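Local coordinates for protein amino Transferase (Eubacterium rectale, PDB 3ELE) that probably transfers amino groups between amino acids and 2-oxo acids with bound pyridoxal-5'-phosphate, as class I and II aminotransferases do, at residues R82-E87 with K298-T303; E156-D161 with H326-D331; Y189-I194 with T234-N239; P219-V224 with I228-V233. One frame throughout, in Å; residues are numbered along the deposited sequence.

Overall arrangement
The four contacts show how chemistry changes with depth in one fold. Interaction 4 is buried beside the cofactor and has the richest chemistry: an arginine whose guanidinium has an apolar group over each face, with backbone carbonyls as partners. The other three are partly buried. Interaction 2 is aromatic, interaction 3 pairs a tyrosine-carboxylate hydrogen bond with one apolar touch, and interaction 1 rests on a single glutamine side chain. Interactions 3 and 4 use parts of the same connection, from strand 213-217 to strand 240-245, and meet through Pro-231. Gln-159 of interaction 2 reaches Ser-190 and Thr-193 of interaction 3, whereas interactions 1 and 2 remain apart, with centres about 31 Å from each other.

Interaction 1. Residues R82-E87 with K298-T303; sequences RAAIAE and KCQGAT. With EDO (1,2-ethanediol), chain F.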
# COMPACT_ATOMS: atom_id res chain seq x y z
N ARG A 82 0.77 -10.63 -14.61
CA ARG A 82 -0.53 -11.28 -14.45
C ARG A 82 -0.67 -12.54 -15.33
O ARG A 82 -1.14 -13.58 -14.85
CB ARG A 82 -1.66 -10.29 -14.71
CG ARG A 82 -1.73 -9.24 -13.63
CD ARG A 82 -2.82 -8.27 -13.83
NE ARG A 82 -2.59 -7.36 -14.96
CZ ARG A 82 -3.35 -7.23 -16.06
NH1 ARG A 82 -4.46 -7.92 -16.26
NH2 ARG A 82 -2.99 -6.35 -16.99
N ALA A 83 -0.23 -12.43 -16.59
CA ALA A 83 -0.21 -13.56 -17.56
C ALA A 83 0.60 -14.74 -17.05
O ALA A 83 0.12 -15.86 -17.08
CB ALA A 83 0.30 -13.11 -18.94
N ALA A 84 1.81 -14.47 -16.54
CA ALA A 84 2.72 -15.48 -15.96
C ALA A 84 2.13 -16.23 -14.75
O ALA A 84 2.35 -17.43 -14.61
CB ALA A 84 4.04 -14.83 -15.54
N ILE A 85 1.38 -15.51 -13.91
CA ILE A 85 0.68 -16.12 -12.74
C ILE A 85 -0.52 -16.93 -13.23
O ILE A 85 -0.70 -18.05 -12.78
CB ILE A 85 0.21 -15.07 -11.72
CG1 ILE A 85 1.41 -14.37 -11.09
CG2 ILE A 85 -0.69 -15.71 -10.59
CD1 ILE A 85 1.04 -13.16 -10.24
N ALA A 86 -1.34 -16.38 -14.13
CA ALA A 86 -2.51 -17.12 -14.67
C ALA A 86 -2.07 -18.46 -15.27
O ALA A 86 -2.65 -19.50 -14.95
CB ALA A 86 -3.25 -16.29 -15.71
N GLU A 87 -1.00 -18.43 -16.09
CA GLU A 87 -0.45 -19.62 -16.75
C GLU A 87 0.17 -20.65 -15.78
O GLU A 87 0.03 -21.86 -15.99
CB GLU A 87 0.57 -19.21 -17.84
CG GLU A 87 -0.09 -18.45 -19.02
CD GLU A 87 0.90 -17.71 -19.95
OE1 GLU A 87 2.14 -17.94 -19.84
OE2 GLU A 87 0.44 -16.91 -20.80
N LYS A 298 9.77 -14.42 -13.76
CA LYS A 298 10.78 -15.47 -13.80
C LYS A 298 10.89 -16.40 -12.57
O LYS A 298 11.76 -17.29 -12.56
CB LYS A 298 12.15 -14.82 -14.10
CG LYS A 298 12.09 -13.92 -15.34
CD LYS A 298 13.42 -13.79 -16.07
CE LYS A 298 13.25 -13.00 -17.39
NZ LYS A 298 12.31 -13.65 -18.37
N CYS A 299 9.99 -16.23 -11.58
CA CYS A 299 10.00 -16.97 -10.31
C CYS A 299 8.74 -17.80 -10.03
O CYS A 299 8.49 -18.17 -8.88
CB CYS A 299 10.22 -15.98 -9.17
SG CYS A 299 11.78 -15.16 -9.30
N GLN A 300 7.99 -18.12 -11.07
CA GLN A 300 6.75 -18.90 -10.93
C GLN A 300 7.15 -20.33 -10.61
O GLN A 300 7.94 -20.90 -11.34
CB GLN A 300 5.92 -18.84 -12.21
CG GLN A 300 5.44 -17.44 -12.55
CD GLN A 300 4.57 -16.89 -11.47
OE1 GLN A 300 3.61 -17.54 -11.05
NE2 GLN A 300 4.93 -15.72 -10.95
N GLY A 301 6.65 -20.87 -9.50
CA GLY A 301 6.99 -22.22 -9.04
C GLY A 301 8.14 -22.24 -8.05
O GLY A 301 8.24 -23.18 -7.26
N ALA A 302 9.00 -21.22 -8.08
CA ALA A 302 10.17 -21.14 -7.22
C ALA A 302 9.79 -20.94 -5.76
O ALA A 302 8.84 -20.20 -5.44
CB ALA A 302 11.10 -20.02 -7.66
N THR A 303 10.49 -21.65 -4.88
CA THR A 303 10.32 -21.51 -3.44
C THR A 303 11.67 -21.67 -2.75
O THR A 303 12.62 -22.22 -3.34
CB THR A 303 9.36 -22.59 -2.84
OG1 THR A 303 9.88 -23.90 -3.11
CG2 THR A 303 7.94 -22.49 -3.40
C1 EDO F . 4.40 -19.56 -6.52
O1 EDO F . 5.06 -19.17 -7.72
C2 EDO F . 4.87 -20.95 -6.17
O2 EDO F . 6.18 -20.89 -5.60
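Gln-300 supplies most of this contact by laying its side chain against the turn of helix that carries Ala-84 and Ile-85. The close part is small. CG of Gln-300 sits 3.7 Å from the carbonyl O of Ala-84, and its OE1 lies at the same distance, 3.7 Å, from CA of Ile-85. The amide thus rests alongside the helix backbone, while NE2 meets CG1 of Ile-85 at 3.8 Å, the two side chains crossing at about a right angle. A bend at chi2 (-61°) folds the glutamine back on itself; this lets NE2 give its hydrogen bond to the carbonyl O of Ile-296, so the amide is held from its own side of the contact and only packs on the helix.

Beyond Gln-300 the packing against the helix ends. Gln-300 and Gly-301 are the inner residues of a type II turn, closed by the bond from Ala-302 N to Cys-299 O (3.2 Å). A side chain at Gly-301 would press on the carbonyl O of Gln-300, as is usual at the third position of such turns. Gly-301 is exposed, and its N donates to O1 of a 1,2-ethanediol, probably from the crystallisation liquor, across 2.9 Å and almost straight at 170°.

The contact joins helix 79-93 to the loop between helices 290-296 and 306-323. Ile-85 also packs on Leu-102 and Met-104 of strand 102-105, while Cys-299 and Ala-302 of the loop lean on Ile-52 of helix 51-63.

Interaction 2. Residues E156-D161 with H326-D331; sequences EHFQID and HCFKPD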
# COMPACT_ATOMS: atom_id res chain seq x y z
N GLU A 156 -10.75 -30.87 17.93
CA GLU A 156 -10.53 -32.30 17.69
C GLU A 156 -9.58 -32.47 16.49
O GLU A 156 -8.52 -33.05 16.64
CB GLU A 156 -11.86 -33.05 17.49
CG GLU A 156 -12.79 -32.98 18.73
CD GLU A 156 -14.18 -33.64 18.54
OE1 GLU A 156 -14.72 -33.70 17.41
OE2 GLU A 156 -14.77 -34.07 19.57
N HIS A 157 -9.95 -31.90 15.34
CA HIS A 157 -9.16 -32.01 14.08
C HIS A 157 -8.67 -30.69 13.43
O HIS A 157 -7.91 -30.75 12.47
CB HIS A 157 -9.99 -32.78 13.03
CG HIS A 157 -10.36 -34.16 13.46
ND1 HIS A 157 -9.48 -35.22 13.43
CD2 HIS A 157 -11.53 -34.66 13.93
CE1 HIS A 157 -10.08 -36.31 13.86
NE2 HIS A 157 -11.33 -36.00 14.18
N PHE A 158 -9.09 -29.53 13.96
CA PHE A 158 -8.76 -28.20 13.39
C PHE A 158 -9.18 -28.01 11.93
O PHE A 158 -8.44 -27.46 11.10
CB PHE A 158 -7.31 -27.79 13.69
CG PHE A 158 -7.06 -27.57 15.15
CD1 PHE A 158 -7.49 -26.39 15.77
CD2 PHE A 158 -6.46 -28.56 15.94
CE1 PHE A 158 -7.28 -26.18 17.15
CE2 PHE A 158 -6.26 -28.36 17.31
CZ PHE A 158 -6.67 -27.17 17.92
N GLN A 159 -10.40 -28.51 11.65
CA GLN A 159 -11.08 -28.34 10.38
C GLN A 159 -12.17 -27.29 10.69
O GLN A 159 -11.86 -26.27 11.32
CB GLN A 159 -11.59 -29.69 9.85
CG GLN A 159 -10.48 -30.71 9.53
CD GLN A 159 -9.67 -30.39 8.26
OE1 GLN A 159 -10.23 -30.13 7.17
NE2 GLN A 159 -8.34 -30.46 8.39
N ILE A 160 -13.41 -27.52 10.29
CA ILE A 160 -14.49 -26.55 10.53
C ILE A 160 -15.63 -27.25 11.25
O ILE A 160 -15.99 -28.35 10.89
CB ILE A 160 -15.01 -25.95 9.20
CG1 ILE A 160 -13.86 -25.23 8.46
CG2 ILE A 160 -16.20 -25.01 9.45
CD1 ILE A 160 -14.25 -24.54 7.14
N ASP A 161 -16.15 -26.60 12.29
CA ASP A 161 -17.36 -27.06 12.98
C ASP A 161 -18.48 -26.47 12.12
O ASP A 161 -18.87 -25.31 12.30
CB ASP A 161 -17.38 -26.53 14.43
CG ASP A 161 -18.65 -26.90 15.18
OD1 ASP A 161 -19.72 -27.21 14.59
OD2 ASP A 161 -18.59 -26.79 16.42
N HIS A 326 0.72 -32.18 24.63
CA HIS A 326 -0.20 -32.55 23.53
C HIS A 326 -0.09 -31.49 22.44
O HIS A 326 -0.59 -30.36 22.61
CB HIS A 326 -1.66 -32.72 23.95
CG HIS A 326 -2.57 -32.92 22.77
ND1 HIS A 326 -2.69 -34.14 22.13
CD2 HIS A 326 -3.29 -32.04 22.03
CE1 HIS A 326 -3.50 -34.01 21.10
NE2 HIS A 326 -3.87 -32.75 21.01
N CYS A 327 0.53 -31.87 21.32
CA CYS A 327 0.69 -31.03 20.15
C CYS A 327 -0.21 -31.53 19.02
O CYS A 327 -0.34 -32.74 18.81
CB CYS A 327 2.12 -31.10 19.62
SG CYS A 327 3.46 -30.86 20.80
N PHE A 328 -0.83 -30.61 18.31
CA PHE A 328 -1.57 -30.93 17.08
C PHE A 328 -0.47 -30.97 16.00
O PHE A 328 0.26 -29.97 15.84
CB PHE A 328 -2.63 -29.86 16.80
CG PHE A 328 -3.21 -29.91 15.41
CD1 PHE A 328 -3.87 -31.05 14.95
CD2 PHE A 328 -3.11 -28.80 14.56
CE1 PHE A 328 -4.42 -31.09 13.66
CE2 PHE A 328 -3.65 -28.83 13.26
CZ PHE A 328 -4.30 -29.98 12.82
N LYS A 329 -0.33 -32.09 15.29
CA LYS A 329 0.72 -32.20 14.25
C LYS A 329 0.26 -31.37 13.04
O LYS A 329 -0.71 -31.73 12.41
CB LYS A 329 1.02 -33.65 13.84
CG LYS A 329 2.28 -33.76 12.94
CD LYS A 329 2.76 -35.19 12.74
CE LYS A 329 4.10 -35.22 11.95
NZ LYS A 329 4.74 -36.58 11.76
N PRO A 330 0.96 -30.26 12.73
CA PRO A 330 0.49 -29.42 11.62
C PRO A 330 0.90 -29.95 10.26
O PRO A 330 2.02 -30.46 10.13
CB PRO A 330 1.20 -28.08 11.89
CG PRO A 330 2.46 -28.46 12.54
CD PRO A 330 2.22 -29.72 13.30
N ASP A 331 0.02 -29.83 9.27
CA ASP A 331 0.31 -30.22 7.87
C ASP A 331 0.91 -29.08 7.03
O ASP A 331 1.45 -29.34 5.94
CB ASP A 331 -0.95 -30.75 7.19
CG ASP A 331 -1.42 -32.07 7.78
OD1 ASP A 331 -0.56 -32.93 8.10
OD2 ASP A 331 -2.64 -32.26 7.91
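Phe-158 and Phe-328 form the heart of this contact, one ring tilted over the other. CD2 of Phe-158 stands 3.5 Å above the plane of the Phe-328 ring, over its centre, and comes within 3.6 Å of CG of that ring. The planes make an angle of 46°, an oblique pairing with centroids 4.7 Å apart. CB of Phe-158 adds a CH-pi contact, lying over the face at 4.2 Å from the centroid of the Phe-328 ring. A polar atom completes this first shell: the carbonyl O of His-157 approaches CZ of Phe-328 obliquely, at 3.7 Å.

The backbone at Phe-158 has the left-handed helical conformation (phi 57°), a bend that brings both this carbonyl and the phenylalanine side chain to the same partner. On the partner segment, chi1 of Phe-328 (166°) sets its ring opposite the backbone N, and the two side chains run past each other in opposite directions.

Farther out, Asp-154 accepts hydrogen bonds from the N atoms of His-157 and Gln-159, while Thr-187 OG1 bonds to the carbonyl O of Phe-158. Trp-370 meets the Phe-158 ring edge-to-face, and Phe-337 joins the same aromatic cluster. The arrangement therefore ties the loop between strand 147-151 of the large mixed sheet and helix 162-167 to the smaller antiparallel sheet, where the short strand 327-328 forms one edge, beside strand 335-339.

Interaction 3. Residues Y189-I194 with T234-N239; sequences YSEETI and TKYYDN
The ring of Tyr-236 meets Glu-191 at its hydroxyl edge, where OE2 of the glutamate lies near the ring plane. Tyr-236 OH donates a hydrogen bond of 2.7 Å to that OE2, reaching the anti side of the carboxylate from 23° out of its plane. The two flat groups stand almost upright to one another, with planes 78° apart. The glutamate also touches with its aliphatic part: CG is 3.5 Å from CE2 of Tyr-236. Its reach comes from CG being opposite the backbone N (chi1 -171°) and the chain staying extended beyond it.

Near the base of the tyrosine, CG2 of Ile-194 approaches obliquely, 3.8 Å from Tyr-236 CB and about as far from its CG. CB of Pro-231 packs against CE1 of Tyr-236, and Lys-195 and Ser-198 of the same helix as Glu-191 also touch the tyrosine. A phenylalanine in place of Tyr-236 would probably keep the Ile-194 packing but leave the Glu-191 carboxylate without its hydroxyl donor and freer to swing into solvent.

Ser-190 occupies the N-cap, and Glu-191 opens the helix, where a negative charge is likely to be eased by the helix end. Helix 191-208 is the crossover of a beta-alpha-beta unit, linking the neighbouring parallel strands 173-178 and 213-217; the contact fastens its start to the loop before strand 240-245, next to the seven-stranded sheet typical of fold-type I pyridoxal-phosphate enzymes.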
# COMPACT_ATOMS: atom_id res chain seq x y z
N TYR A 189 -7.02 -27.60 5.39
CA TYR A 189 -8.38 -28.09 5.10
C TYR A 189 -8.37 -29.10 3.96
O TYR A 189 -7.79 -28.86 2.90
CB TYR A 189 -9.39 -26.97 4.82
CG TYR A 189 -9.61 -25.96 5.95
CD1 TYR A 189 -9.61 -26.35 7.30
CD2 TYR A 189 -9.91 -24.63 5.66
CE1 TYR A 189 -9.84 -25.41 8.33
CE2 TYR A 189 -10.14 -23.70 6.68
CZ TYR A 189 -10.11 -24.09 8.01
OH TYR A 189 -10.33 -23.17 9.01
N SER A 190 -8.97 -30.27 4.22
CA SER A 190 -9.07 -31.35 3.25
C SER A 190 -10.07 -31.00 2.17
O SER A 190 -10.91 -30.11 2.35
CB SER A 190 -9.56 -32.64 3.94
OG SER A 190 -10.86 -32.43 4.50
N GLU A 191 -10.02 -31.74 1.06
CA GLU A 191 -10.99 -31.59 -0.03
C GLU A 191 -12.41 -31.72 0.51
O GLU A 191 -13.30 -30.95 0.12
CB GLU A 191 -10.77 -32.65 -1.12
CG GLU A 191 -11.60 -32.40 -2.36
CD GLU A 191 -11.46 -33.47 -3.43
OE1 GLU A 191 -11.41 -34.68 -3.10
OE2 GLU A 191 -11.48 -33.07 -4.62
N GLU A 192 -12.62 -32.68 1.41
CA GLU A 192 -13.92 -32.92 2.03
C GLU A 192 -14.41 -31.66 2.77
O GLU A 192 -15.55 -31.26 2.60
CB GLU A 192 -13.87 -34.16 2.94
CG GLU A 192 -15.20 -34.54 3.58
CD GLU A 192 -15.12 -35.81 4.41
OE1 GLU A 192 -14.30 -36.71 4.10
OE2 GLU A 192 -15.89 -35.92 5.38
N THR A 193 -13.53 -31.06 3.57
CA THR A 193 -13.85 -29.81 4.30
C THR A 193 -14.20 -28.67 3.33
O THR A 193 -15.20 -27.98 3.53
CB THR A 193 -12.68 -29.41 5.22
OG1 THR A 193 -12.54 -30.42 6.21
CG2 THR A 193 -12.91 -28.08 5.89
N ILE A 194 -13.39 -28.52 2.27
CA ILE A 194 -13.61 -27.50 1.24
C ILE A 194 -14.94 -27.76 0.50
O ILE A 194 -15.67 -26.80 0.24
CB ILE A 194 -12.38 -27.38 0.26
CG1 ILE A 194 -11.08 -26.95 1.02
CG2 ILE A 194 -12.68 -26.42 -0.90
CD1 ILE A 194 -11.14 -25.56 1.74
N THR A 234 -11.15 -22.19 -5.83
CA THR A 234 -11.96 -21.63 -6.94
C THR A 234 -12.63 -22.73 -7.75
O THR A 234 -13.68 -22.49 -8.34
CB THR A 234 -11.15 -20.69 -7.88
OG1 THR A 234 -10.17 -21.45 -8.60
CG2 THR A 234 -10.47 -19.55 -7.05
N LYS A 235 -12.00 -23.91 -7.76
CA LYS A 235 -12.53 -25.08 -8.45
C LYS A 235 -13.74 -25.71 -7.77
O LYS A 235 -14.46 -26.47 -8.41
CB LYS A 235 -11.46 -26.16 -8.60
CG LYS A 235 -10.23 -25.69 -9.35
CD LYS A 235 -9.53 -26.85 -10.10
CE LYS A 235 -9.09 -27.97 -9.20
NZ LYS A 235 -8.26 -28.97 -9.94
N TYR A 236 -13.92 -25.43 -6.47
CA TYR A 236 -15.00 -25.98 -5.64
C TYR A 236 -16.15 -25.01 -5.37
O TYR A 236 -17.28 -25.44 -5.11
CB TYR A 236 -14.38 -26.44 -4.31
CG TYR A 236 -13.36 -27.55 -4.48
CD1 TYR A 236 -12.01 -27.26 -4.72
CD2 TYR A 236 -13.75 -28.90 -4.42
CE1 TYR A 236 -11.06 -28.28 -4.90
CE2 TYR A 236 -12.81 -29.93 -4.60
CZ TYR A 236 -11.47 -29.61 -4.84
OH TYR A 236 -10.55 -30.61 -5.03
N TYR A 237 -15.86 -23.71 -5.38
CA TYR A 237 -16.81 -22.68 -5.09
C TYR A 237 -16.61 -21.51 -6.08
O TYR A 237 -15.51 -20.98 -6.22
CB TYR A 237 -16.64 -22.23 -3.63
CG TYR A 237 -17.77 -21.37 -3.13
CD1 TYR A 237 -19.05 -21.91 -2.96
CD2 TYR A 237 -17.58 -20.03 -2.79
CE1 TYR A 237 -20.12 -21.14 -2.49
CE2 TYR A 237 -18.66 -19.24 -2.32
CZ TYR A 237 -19.91 -19.80 -2.17
OH TYR A 237 -20.97 -19.05 -1.72
N ASP A 238 -17.69 -21.14 -6.76
CA ASP A 238 -17.63 -20.10 -7.79
C ASP A 238 -17.23 -18.73 -7.24
O ASP A 238 -16.24 -18.16 -7.70
CB ASP A 238 -18.96 -20.04 -8.56
CG ASP A 238 -19.15 -21.20 -9.53
OD1 ASP A 238 -18.20 -21.96 -9.83
OD2 ASP A 238 -20.27 -21.33 -10.02
N ASN A 239 -17.94 -18.28 -6.21
CA ASN A 239 -17.68 -16.98 -5.55
C ASN A 239 -16.54 -17.06 -4.54
O ASN A 239 -16.73 -16.98 -3.35
CB ASN A 239 -18.99 -16.43 -4.95
CG ASN A 239 -20.00 -16.04 -6.01
OD1 ASN A 239 -19.68 -15.29 -6.92
ND2 ASN A 239 -21.22 -16.53 -5.89

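Interaction 4. Residues P219-V224 with I228-V233; sequences PYREIV and IKVPFV. With PLP (pyridoxal-5'-phosphate), chain E.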
# COMPACT_ATOMS: atom_id res chain seq x y z
N PRO A 219 -1.20 -17.30 1.81
CA PRO A 219 0.27 -17.10 1.73
C PRO A 219 1.14 -18.31 2.11
O PRO A 219 2.30 -18.34 1.68
CB PRO A 219 0.52 -15.89 2.64
CG PRO A 219 -0.54 -15.97 3.69
CD PRO A 219 -1.78 -16.51 2.92
N TYR A 220 0.59 -19.27 2.88
CA TYR A 220 1.32 -20.51 3.27
C TYR A 220 1.08 -21.70 2.32
O TYR A 220 1.53 -22.81 2.62
CB TYR A 220 0.93 -20.95 4.71
CG TYR A 220 1.20 -19.89 5.73
CD1 TYR A 220 2.48 -19.65 6.17
CD2 TYR A 220 0.17 -19.08 6.23
CE1 TYR A 220 2.75 -18.66 7.09
CE2 TYR A 220 0.44 -18.07 7.17
CZ TYR A 220 1.75 -17.87 7.57
OH TYR A 220 2.12 -16.91 8.47
N ARG A 221 0.38 -21.47 1.19
CA ARG A 221 0.03 -22.53 0.22
C ARG A 221 1.14 -23.52 -0.07
O ARG A 221 0.89 -24.73 -0.02
CB ARG A 221 -0.52 -21.93 -1.11
CG ARG A 221 -0.69 -22.96 -2.27
CD ARG A 221 -1.51 -22.43 -3.42
NE ARG A 221 -2.93 -22.56 -3.12
CZ ARG A 221 -3.63 -23.69 -3.24
NH1 ARG A 221 -3.08 -24.84 -3.59
NH2 ARG A 221 -4.91 -23.67 -2.94
N GLU A 222 2.35 -23.03 -0.33
CA GLU A 222 3.50 -23.90 -0.65
C GLU A 222 4.25 -24.41 0.59
O GLU A 222 5.10 -25.29 0.45
CB GLU A 222 4.48 -23.26 -1.63
CG GLU A 222 3.89 -22.93 -3.01
CD GLU A 222 3.00 -21.72 -3.02
OE1 GLU A 222 3.23 -20.79 -2.20
OE2 GLU A 222 2.05 -21.69 -3.85
N ILE A 223 3.95 -23.86 1.78
CA ILE A 223 4.54 -24.30 3.05
C ILE A 223 3.60 -25.39 3.58
O ILE A 223 2.79 -25.17 4.47
CB ILE A 223 4.76 -23.14 4.07
CG1 ILE A 223 5.60 -22.02 3.41
CG2 ILE A 223 5.42 -23.68 5.38
CD1 ILE A 223 6.45 -21.18 4.37
N VAL A 224 3.72 -26.56 2.96
CA VAL A 224 2.91 -27.74 3.29
C VAL A 224 3.84 -28.96 3.22
O VAL A 224 4.78 -28.97 2.41
CB VAL A 224 1.63 -27.86 2.39
CG1 VAL A 224 2.00 -27.97 0.91
CG2 VAL A 224 0.74 -29.04 2.84
N ILE A 228 0.80 -33.53 1.44
CA ILE A 228 -0.58 -33.15 1.73
C ILE A 228 -0.98 -32.15 0.66
O ILE A 228 -0.17 -31.31 0.27
CB ILE A 228 -0.74 -32.54 3.16
CG1 ILE A 228 -0.44 -33.59 4.24
CG2 ILE A 228 -2.16 -31.97 3.39
CD1 ILE A 228 -1.48 -34.72 4.32
N LYS A 229 -2.22 -32.28 0.16
CA LYS A 229 -2.74 -31.42 -0.90
C LYS A 229 -3.53 -30.24 -0.32
O LYS A 229 -4.36 -30.43 0.58
CB LYS A 229 -3.63 -32.24 -1.86
CG LYS A 229 -4.06 -31.48 -3.13
CD LYS A 229 -4.59 -32.42 -4.22
CE LYS A 229 -4.87 -31.71 -5.54
NZ LYS A 229 -5.32 -32.70 -6.57
N VAL A 230 -3.23 -29.04 -0.83
CA VAL A 230 -3.96 -27.82 -0.51
C VAL A 230 -4.91 -27.67 -1.72
O VAL A 230 -4.45 -27.35 -2.81
CB VAL A 230 -3.01 -26.58 -0.39
CG1 VAL A 230 -3.80 -25.34 0.01
CG2 VAL A 230 -1.94 -26.84 0.64
N PRO A 231 -6.22 -27.99 -1.57
CA PRO A 231 -7.12 -27.83 -2.73
C PRO A 231 -7.24 -26.38 -3.23
O PRO A 231 -7.32 -25.48 -2.40
CB PRO A 231 -8.48 -28.26 -2.17
CG PRO A 231 -8.18 -29.12 -1.07
CD PRO A 231 -6.95 -28.54 -0.43
N PHE A 232 -7.29 -26.17 -4.55
CA PHE A 232 -7.45 -24.84 -5.11
C PHE A 232 -8.96 -24.53 -5.07
O PHE A 232 -9.74 -25.04 -5.88
CB PHE A 232 -6.84 -24.69 -6.52
CG PHE A 232 -6.46 -23.28 -6.82
CD1 PHE A 232 -5.26 -22.75 -6.33
CD2 PHE A 232 -7.31 -22.44 -7.51
CE1 PHE A 232 -4.92 -21.43 -6.57
CE2 PHE A 232 -6.97 -21.12 -7.75
CZ PHE A 232 -5.78 -20.62 -7.27
N VAL A 233 -9.32 -23.63 -4.16
CA VAL A 233 -10.72 -23.38 -3.75
C VAL A 233 -11.69 -22.90 -4.84
O VAL A 233 -12.89 -23.21 -4.78
CB VAL A 233 -10.78 -22.42 -2.52
CG1 VAL A 233 -12.22 -22.24 -2.00
CG2 VAL A 233 -9.89 -22.95 -1.40
N1 PLP E . -2.32 -13.96 6.41
C2 PLP E . -1.77 -14.77 7.40
C2A PLP E . -2.56 -15.92 7.94
C3 PLP E . -0.46 -14.52 7.87
O3 PLP E . 0.10 -15.32 8.84
C4 PLP E . 0.28 -13.43 7.37
C4A PLP E . 1.45 -12.97 8.22
O4A PLP E . 1.27 -12.18 9.15
C5 PLP E . -0.31 -12.62 6.35
C6 PLP E . -1.61 -12.89 5.88
C5A PLP E . 0.38 -11.41 5.77
O4P PLP E . 1.14 -11.69 4.63
P PLP E . 1.80 -10.44 3.85
O1P PLP E . 1.83 -10.72 2.37
O2P PLP E . 3.23 -10.29 4.28
O3P PLP E . 1.06 -9.16 4.11
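Arg-221 reaches across from a type I turn, Tyr-220 to Ile-223, to the carbonyls of Val-230 and Pro-231 and the side chains of Val-230 and Phe-232, in a connection between sheet strands of an aminotransferase that borders the cofactor pocket. From CB the chain runs out through CG and CD, then bends at chi3 (-82°) to bring NE to Glu-218, with which it forms a salt bridge. CZ lies between apolar groups: Val-230 CG1 sits 3.4 Å above one face of the guanidinium, and Phe-232 CD1 is 3.5 Å from the opposite face, both off centre. Arg-221 NH1 donates to Val-230 O at 3.0 Å. Arg-221 NH2 donates to Pro-231 O at 3.1 Å. The second oxygen lies in the guanidinium plane, yet the donor stands 56° above the carbonyl plane. The buried charge thus has an acid partner. A leucine here would probably leave the Glu-218 carboxylate without its mate and the two carbonyls without these donors.

Ile-223, last of that turn, is also the centre of an inverse gamma turn leading to Val-224. CG2 of Val-224 packs 3.5 Å from the carbonyl O of Ile-228.

At the turn's start, Tyr-220 belongs to the cofactor site: its OH, also bonded to Tyr-335 OH, lies 2.6 Å from O3 of pyridoxal-5'-phosphate, in a hydrogen bond in which either oxygen could be the donor.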